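Local coordinates for protein 4,5-DOPA dioxygenase extradiol (Escherichia coli, PDB 2PW6) that opens the aromatic ring of L-DOPA between carbons 4 and 5 in vitro, as a zinc-containing extradiol dioxygenase whose physiological substrate is unknown, at residues Pro95-Pro107 / Met155-Ile167. Numbering follows the deposited sequence.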
ATOM      1  N   PRO A  95      -2.754 -17.791 -17.962  1.00 43.11           N
ATOM      2  CA  PRO A  95      -1.930 -18.952 -17.561  1.00 42.69           C
ATOM      3  C   PRO A  95      -0.920 -19.369 -18.628  1.00 42.19           C
ATOM      4  O   PRO A  95       0.191 -19.800 -18.260  1.00 42.60           O
ATOM      5  CB  PRO A  95      -2.967 -20.050 -17.272  1.00 43.26           C
ATOM      6  CG  PRO A  95      -4.273 -19.259 -16.966  1.00 43.33           C
ATOM      7  CD  PRO A  95      -4.201 -18.088 -17.928  1.00 42.38           C
ATOM      8  N   ALA A  96      -1.273 -19.190 -19.912  1.00 41.47           N
ATOM      9  CA  ALA A  96      -0.369 -19.465 -21.050  1.00 41.26           C
ATOM     10  C   ALA A  96       0.912 -18.613 -21.015  1.00 40.52           C
ATOM     11  O   ALA A  96       2.039 -19.130 -21.145  1.00 39.96           O
ATOM     12  CB  ALA A  96      -1.083 -19.278 -22.396  1.00 41.07           C
ATOM     13  N   LEU A  97       0.735 -17.308 -20.841  1.00 40.05           N
ATOM     14  CA  LEU A  97       1.889 -16.412 -20.667  1.00 39.11           C
ATOM     15  C   LEU A  97       2.704 -16.771 -19.419  1.00 37.96           C
ATOM     16  O   LEU A  97       3.931 -16.755 -19.476  1.00 37.92           O
ATOM     17  CB  LEU A  97       1.463 -14.941 -20.641  1.00 39.00           C
ATOM     18  CG  LEU A  97       2.555 -13.904 -20.367  1.00 38.42           C
ATOM     19  CD1 LEU A  97       3.821 -14.080 -21.227  1.00 37.30           C
ATOM     20  CD2 LEU A  97       1.975 -12.511 -20.522  1.00 39.03           C
ATOM     21  N   ALA A  98       2.039 -17.131 -18.326  1.00 37.43           N
ATOM     22  CA  ALA A  98       2.768 -17.549 -17.093  1.00 37.69           C
ATOM     23  C   ALA A  98       3.695 -18.729 -17.284  1.00 38.57           C
ATOM     24  O   ALA A  98       4.828 -18.721 -16.789  1.00 39.21           O
ATOM     25  CB  ALA A  98       1.839 -17.806 -15.957  1.00 36.75           C
ATOM     26  N   GLN A  99       3.217 -19.752 -18.009  1.00 39.32           N
ATOM     27  CA  GLN A  99       3.982 -20.966 -18.290  1.00 38.86           C
ATOM     28  C   GLN A  99       5.105 -20.637 -19.234  1.00 37.34           C
ATOM     29  O   GLN A  99       6.249 -21.113 -19.065  1.00 36.96           O
ATOM     30  CB  GLN A  99       3.035 -22.024 -18.910  1.00 39.89           C
ATOM     31  CG  GLN A  99       3.686 -23.181 -19.684  1.00 41.15           C
ATOM     32  CD  GLN A  99       2.618 -24.062 -20.413  1.00 41.96           C
ATOM     33  OE1 GLN A  99       1.448 -24.119 -19.995  1.00 47.19           O
ATOM     34  NE2 GLN A  99       3.016 -24.694 -21.504  1.00 41.04           N
ATOM     35  N   ARG A 100       4.783 -19.825 -20.236  1.00 36.02           N
ATOM     36  CA  ARG A 100       5.784 -19.342 -21.170  1.00 36.68           C
ATOM     37  C   ARG A 100       6.898 -18.499 -20.477  1.00 36.95           C
ATOM     38  O   ARG A 100       8.061 -18.565 -20.856  1.00 36.83           O
ATOM     39  CB  ARG A 100       5.106 -18.601 -22.329  1.00 36.60           C
ATOM     40  CG  ARG A 100       6.054 -17.893 -23.302  1.00 38.43           C
ATOM     41  CD  ARG A 100       6.947 -18.810 -24.153  1.00 41.32           C
ATOM     42  NE  ARG A 100       7.876 -18.006 -24.977  1.00 41.66           N
ATOM     43  CZ  ARG A 100       9.201 -18.139 -25.014  1.00 41.61           C
ATOM     44  NH1 ARG A 100       9.826 -19.074 -24.293  1.00 40.86           N
ATOM     45  NH2 ARG A 100       9.914 -17.344 -25.809  1.00 42.30           N
ATOM     46  N   LEU A 101       6.527 -17.760 -19.433  1.00 37.90           N
ATOM     47  CA  LEU A 101       7.477 -17.007 -18.595  1.00 38.93           C
ATOM     48  C   LEU A 101       8.360 -17.970 -17.817  1.00 39.75           C
ATOM     49  O   LEU A 101       9.587 -17.817 -17.807  1.00 39.10           O
ATOM     50  CB  LEU A 101       6.726 -16.069 -17.640  1.00 38.45           C
ATOM     51  CG  LEU A 101       7.336 -14.755 -17.146  1.00 40.05           C
ATOM     52  CD1 LEU A 101       8.478 -14.250 -18.018  1.00 39.43           C
ATOM     53  CD2 LEU A 101       6.236 -13.748 -17.156  1.00 41.54           C
ATOM     54  N   VAL A 102       7.738 -18.989 -17.205  1.00 40.54           N
ATOM     55  CA  VAL A 102       8.489 -19.970 -16.418  1.00 41.67           C
ATOM     56  C   VAL A 102       9.491 -20.702 -17.280  1.00 42.83           C
ATOM     57  O   VAL A 102      10.642 -20.848 -16.867  1.00 44.06           O
ATOM     58  CB  VAL A 102       7.571 -20.914 -15.605  1.00 41.74           C
ATOM     59  CG1 VAL A 102       8.358 -21.947 -14.800  1.00 41.15           C
ATOM     60  CG2 VAL A 102       6.717 -20.085 -14.640  1.00 43.01           C
ATOM     61  N   GLU A 103       9.075 -21.115 -18.487  1.00 43.65           N
ATOM     62  CA  GLU A 103       9.930 -21.851 -19.439  1.00 44.04           C
ATOM     63  C   GLU A 103      11.087 -21.012 -19.976  1.00 43.74           C
ATOM     64  O   GLU A 103      12.244 -21.465 -20.015  1.00 43.68           O
ATOM     65  CB  GLU A 103       9.081 -22.371 -20.628  1.00 44.28           C
ATOM     66  CG  GLU A 103       8.016 -23.434 -20.225  1.00 45.81           C
ATOM     67  CD  GLU A 103       6.929 -23.711 -21.301  1.00 45.69           C
ATOM     68  OE1 GLU A 103       6.106 -24.654 -21.064  1.00 48.34           O
ATOM     69  OE2 GLU A 103       6.899 -23.018 -22.360  1.00 45.15           O
ATOM     70  N   LEU A 104      10.761 -19.805 -20.435  1.00 43.37           N
ATOM     71  CA  LEU A 104      11.763 -18.833 -20.873  1.00 43.87           C
ATOM     72  C   LEU A 104      12.868 -18.573 -19.807  1.00 43.23           C
ATOM     73  O   LEU A 104      14.052 -18.562 -20.133  1.00 43.54           O
ATOM     74  CB  LEU A 104      11.074 -17.527 -21.292  1.00 43.97           C
ATOM     75  CG  LEU A 104      11.980 -16.338 -21.585  1.00 45.58           C
ATOM     76  CD1 LEU A 104      12.674 -16.534 -22.935  1.00 45.16           C
ATOM     77  CD2 LEU A 104      11.174 -15.035 -21.566  1.00 45.38           C
ATOM     78  N   LEU A 105      12.467 -18.418 -18.551  1.00 42.25           N
ATOM     79  CA  LEU A 105      13.386 -18.156 -17.432  1.00 42.59           C
ATOM     80  C   LEU A 105      14.215 -19.349 -16.933  1.00 42.63           C
ATOM     81  O   LEU A 105      15.275 -19.150 -16.321  1.00 42.82           O
ATOM     82  CB  LEU A 105      12.610 -17.592 -16.244  1.00 41.34           C
ATOM     83  CG  LEU A 105      11.998 -16.204 -16.431  1.00 42.82           C
ATOM     84  CD1 LEU A 105      11.113 -15.827 -15.213  1.00 40.40           C
ATOM     85  CD2 LEU A 105      13.118 -15.165 -16.738  1.00 41.50           C
ATOM     86  N   ALA A 106      13.711 -20.571 -17.136  1.00 42.37           N
ATOM     87  CA  ALA A 106      14.400 -21.792 -16.677  1.00 41.51           C
ATOM     88  C   ALA A 106      15.814 -21.750 -17.233  1.00 40.65           C
ATOM     89  O   ALA A 106      15.986 -21.334 -18.381  1.00 40.19           O
ATOM     90  CB  ALA A 106      13.672 -23.047 -17.158  1.00 41.06           C
ATOM     91  N   PRO A 107      16.825 -22.169 -16.435  1.00 40.19           N
ATOM     92  CA  PRO A 107      16.760 -22.741 -15.079  1.00 40.70           C
ATOM     93  C   PRO A 107      16.607 -21.806 -13.864  1.00 41.55           C
ATOM     94  O   PRO A 107      16.680 -22.320 -12.742  1.00 41.70           O
ATOM     95  CB  PRO A 107      18.060 -23.542 -14.967  1.00 40.05           C
ATOM     96  CG  PRO A 107      19.034 -22.752 -15.774  1.00 41.50           C
ATOM     97  CD  PRO A 107      18.214 -22.109 -16.930  1.00 40.34           C
HETATM   98  N   MSE A 155      17.728 -10.193 -16.788  1.00 45.74           N
HETATM   99  CA  MSE A 155      16.286 -10.515 -16.839  1.00 46.27           C
HETATM  100  C   MSE A 155      15.536  -9.871 -18.001  1.00 46.01           C
HETATM  101  O   MSE A 155      14.766 -10.540 -18.688  1.00 46.24           O
HETATM  102  CB  MSE A 155      15.579 -10.126 -15.544  1.00 46.37           C
HETATM  103  CG  MSE A 155      15.915 -10.990 -14.365  1.00 49.65           C
HETATM  104 SE   MSE A 155      15.284 -12.869 -14.629  1.00 54.18          SE
HETATM  105  CE  MSE A 155      13.366 -12.578 -14.316  1.00 46.52           C
ATOM    106  N   GLY A 156      15.734  -8.572 -18.198  1.00 45.79           N
ATOM    107  CA  GLY A 156      15.134  -7.884 -19.335  1.00 45.19           C
ATOM    108  C   GLY A 156      15.713  -8.338 -20.663  1.00 45.23           C
ATOM    109  O   GLY A 156      15.060  -8.240 -21.693  1.00 45.07           O
ATOM    110  N   ARG A 157      16.956  -8.816 -20.643  1.00 45.22           N
ATOM    111  CA  ARG A 157      17.554  -9.423 -21.820  1.00 45.88           C
ATOM    112  C   ARG A 157      16.791 -10.710 -22.211  1.00 45.78           C
ATOM    113  O   ARG A 157      16.543 -10.964 -23.389  1.00 46.00           O
ATOM    114  CB  ARG A 157      19.037  -9.741 -21.553  1.00 46.75           C
ATOM    115  CG  ARG A 157      19.990  -8.587 -21.701  1.00 46.79           C
ATOM    116  CD  ARG A 157      20.291  -8.397 -23.167  1.00 50.57           C
ATOM    117  NE  ARG A 157      20.659  -7.022 -23.513  1.00 51.30           N
ATOM    118  CZ  ARG A 157      21.905  -6.552 -23.502  1.00 53.62           C
ATOM    119  NH1 ARG A 157      22.926  -7.322 -23.121  1.00 53.99           N
ATOM    120  NH2 ARG A 157      22.139  -5.298 -23.866  1.00 55.97           N
ATOM    121  N   LYS A 158      16.424 -11.517 -21.220  1.00 45.58           N
ATOM    122  CA  LYS A 158      15.600 -12.715 -21.461  1.00 45.10           C
ATOM    123  C   LYS A 158      14.159 -12.364 -21.817  1.00 44.98           C
ATOM    124  O   LYS A 158      13.564 -13.009 -22.678  1.00 46.00           O
ATOM    125  CB  LYS A 158      15.601 -13.635 -20.250  1.00 45.09           C
ATOM    126  CG  LYS A 158      16.952 -14.148 -19.855  1.00 45.80           C
ATOM    127  CD  LYS A 158      16.855 -14.753 -18.474  1.00 48.56           C
ATOM    128  CE  LYS A 158      17.977 -15.733 -18.248  1.00 52.79           C
ATOM    129  NZ  LYS A 158      19.256 -15.041 -17.994  1.00 55.85           N
ATOM    130  N   LEU A 159      13.592 -11.346 -21.174  1.00 43.73           N
ATOM    131  CA  LEU A 159      12.200 -10.951 -21.465  1.00 42.89           C
ATOM    132  C   LEU A 159      11.997 -10.373 -22.846  1.00 42.84           C
ATOM    133  O   LEU A 159      10.857 -10.263 -23.306  1.00 42.56           O
ATOM    134  CB  LEU A 159      11.694  -9.946 -20.435  1.00 42.50           C
ATOM    135  CG  LEU A 159      11.493 -10.540 -19.041  1.00 42.89           C
ATOM    136  CD1 LEU A 159      11.467  -9.436 -18.004  1.00 41.35           C
ATOM    137  CD2 LEU A 159      10.217 -11.438 -19.006  1.00 40.89           C
ATOM    138  N   ALA A 160      13.095  -9.950 -23.468  1.00 43.38           N
ATOM    139  CA  ALA A 160      13.079  -9.317 -24.787  1.00 44.37           C
ATOM    140  C   ALA A 160      12.373 -10.180 -25.855  1.00 44.47           C
ATOM    141  O   ALA A 160      11.532  -9.677 -26.606  1.00 44.20           O
ATOM    142  CB  ALA A 160      14.524  -8.936 -25.233  1.00 43.92           C
ATOM    143  N   ALA A 161      12.687 -11.475 -25.891  1.00 44.93           N
ATOM    144  CA  ALA A 161      12.009 -12.383 -26.821  1.00 45.80           C
ATOM    145  C   ALA A 161      10.472 -12.252 -26.790  1.00 45.43           C
ATOM    146  O   ALA A 161       9.820 -12.342 -27.818  1.00 46.35           O
ATOM    147  CB  ALA A 161      12.448 -13.857 -26.577  1.00 45.79           C
ATOM    148  N   LEU A 162       9.884 -12.039 -25.625  1.00 45.23           N
ATOM    149  CA  LEU A 162       8.421 -11.965 -25.554  1.00 45.53           C
ATOM    150  C   LEU A 162       7.815 -10.772 -26.288  1.00 46.58           C
ATOM    151  O   LEU A 162       6.591 -10.729 -26.515  1.00 46.65           O
ATOM    152  CB  LEU A 162       7.941 -11.962 -24.119  1.00 45.45           C
ATOM    153  CG  LEU A 162       8.252 -13.155 -23.226  1.00 44.27           C
ATOM    154  CD1 LEU A 162       7.946 -12.746 -21.801  1.00 39.00           C
ATOM    155  CD2 LEU A 162       7.429 -14.384 -23.660  1.00 40.39           C
ATOM    156  N   ARG A 163       8.668  -9.820 -26.676  1.00 47.37           N
ATOM    157  CA  ARG A 163       8.202  -8.618 -27.340  1.00 48.16           C
ATOM    158  C   ARG A 163       7.751  -8.885 -28.785  1.00 48.94           C
ATOM    159  O   ARG A 163       6.882  -8.188 -29.308  1.00 49.24           O
ATOM    160  CB  ARG A 163       9.257  -7.518 -27.260  1.00 48.24           C
ATOM    161  CG  ARG A 163       9.498  -6.992 -25.833  1.00 46.94           C
ATOM    162  CD  ARG A 163      10.585  -5.929 -25.826  1.00 47.96           C
ATOM    163  NE  ARG A 163      10.233  -4.808 -26.704  1.00 44.54           N
ATOM    164  CZ  ARG A 163      11.112  -4.070 -27.379  1.00 44.25           C
ATOM    165  NH1 ARG A 163      12.429  -4.291 -27.269  1.00 44.08           N
ATOM    166  NH2 ARG A 163      10.670  -3.099 -28.164  1.00 44.01           N
ATOM    167  N   ASP A 164       8.338  -9.911 -29.399  1.00 50.09           N
ATOM    168  CA  ASP A 164       7.935 -10.408 -30.722  1.00 50.60           C
ATOM    169  C   ASP A 164       6.769 -11.434 -30.656  1.00 50.64           C
ATOM    170  O   ASP A 164       6.310 -11.922 -31.689  1.00 50.42           O
ATOM    171  CB  ASP A 164       9.144 -11.042 -31.412  1.00 50.91           C
ATOM    172  CG  ASP A 164      10.288 -10.060 -31.630  1.00 51.29           C
ATOM    173  OD1 ASP A 164      10.014  -8.899 -31.980  1.00 52.66           O
ATOM    174  OD2 ASP A 164      11.467 -10.453 -31.472  1.00 52.32           O
ATOM    175  N   GLU A 165       6.293 -11.742 -29.447  1.00 50.12           N
ATOM    176  CA  GLU A 165       5.174 -12.668 -29.251  1.00 49.43           C
ATOM    177  C   GLU A 165       3.903 -11.972 -28.780  1.00 48.55           C
ATOM    178  O   GLU A 165       3.056 -12.607 -28.154  1.00 48.49           O
ATOM    179  CB  GLU A 165       5.551 -13.774 -28.265  1.00 49.61           C
ATOM    180  CG  GLU A 165       6.702 -14.642 -28.742  1.00 51.06           C
ATOM    181  CD  GLU A 165       7.262 -15.557 -27.676  1.00 52.62           C
ATOM    182  OE1 GLU A 165       6.546 -15.888 -26.702  1.00 54.87           O
ATOM    183  OE2 GLU A 165       8.434 -15.965 -27.826  1.00 55.35           O
ATOM    184  N   GLY A 166       3.775 -10.681 -29.092  1.00 47.75           N
ATOM    185  CA  GLY A 166       2.590  -9.874 -28.741  1.00 46.68           C
ATOM    186  C   GLY A 166       2.505  -9.393 -27.293  1.00 46.60           C
ATOM    187  O   GLY A 166       1.416  -9.009 -26.820  1.00 46.30           O
ATOM    188  N   ILE A 167       3.639  -9.406 -26.587  1.00 45.84           N
ATOM    189  CA  ILE A 167       3.632  -9.167 -25.137  1.00 46.01           C
ATOM    190  C   ILE A 167       4.313  -7.856 -24.786  1.00 46.09           C
ATOM    191  O   ILE A 167       5.454  -7.614 -25.164  1.00 45.32           O
ATOM    192  CB  ILE A 167       4.267 -10.342 -24.289  1.00 45.88           C
ATOM    193  CG1 ILE A 167       3.697 -11.726 -24.666  1.00 44.38           C
ATOM    194  CG2 ILE A 167       4.204 -10.031 -22.768  1.00 45.49           C
ATOM    195  CD1 ILE A 167       2.177 -11.842 -24.654  1.00 41.18           C
TER
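Leu-97 and Ile-167 open an interface between helix 95-105 and the end of helix 149-159 with the turn leading into strand 167-173, packed on the same face of the central mixed beta-sheet of this LigB-type alpha/beta fold, a worked example of a helix-to-helix-and-turn contact with an apolar floor on the sheet and a salt bridge near its solvent side. The axes of helix 95-105 and the short segment 155-159 approach to 10.7 Å at 122°. Leu-97 meets Ile-167 tip to tip, its CD2 lying 4.0 Å from Ile-167 CG2, and both side chains also touch Ala-50 in strand 50-60. One turn on, Arg-100 bends at chi2 (67°), which carries its guanidinium past Leu-162 to Glu-165. The grip is side-on and bidentate: NE gives an almost straight bond (177°) to Glu-165 OE1 at 3.0 Å, while NH2 reaches Glu-165 OE2 at 2.9 Å. Each oxygen accepts on its syn lone pair, and the guanidinium and carboxylate planes are nearly coplanar. A leucine in place of Arg-100 would probably leave the Glu-165 carboxylate without this cationic mate and freer to turn. The aliphatic part of Arg-100 also takes part, CG resting 3.8 Å from Leu-162 CD2. Deeper down, Leu-101 sits over Val-52 and Val-139 of the sheet and presses its CD1 tightly against Leu-159 CD2, at 3.5 Å. Leu-104 directs its CD2 methyl between the carbonyl oxygen of Lys-158 and the branch point of Leu-162. At the far end, Leu-105 crosses selenomethionine Met-155 at about a right angle. Bent at chi2 and chi3, the Met-155 side chain brings its terminal methyl CE to 3.6 Å from Leu-105 CD2, with Met-155 SE 3.8 Å from Leu-105 CD2.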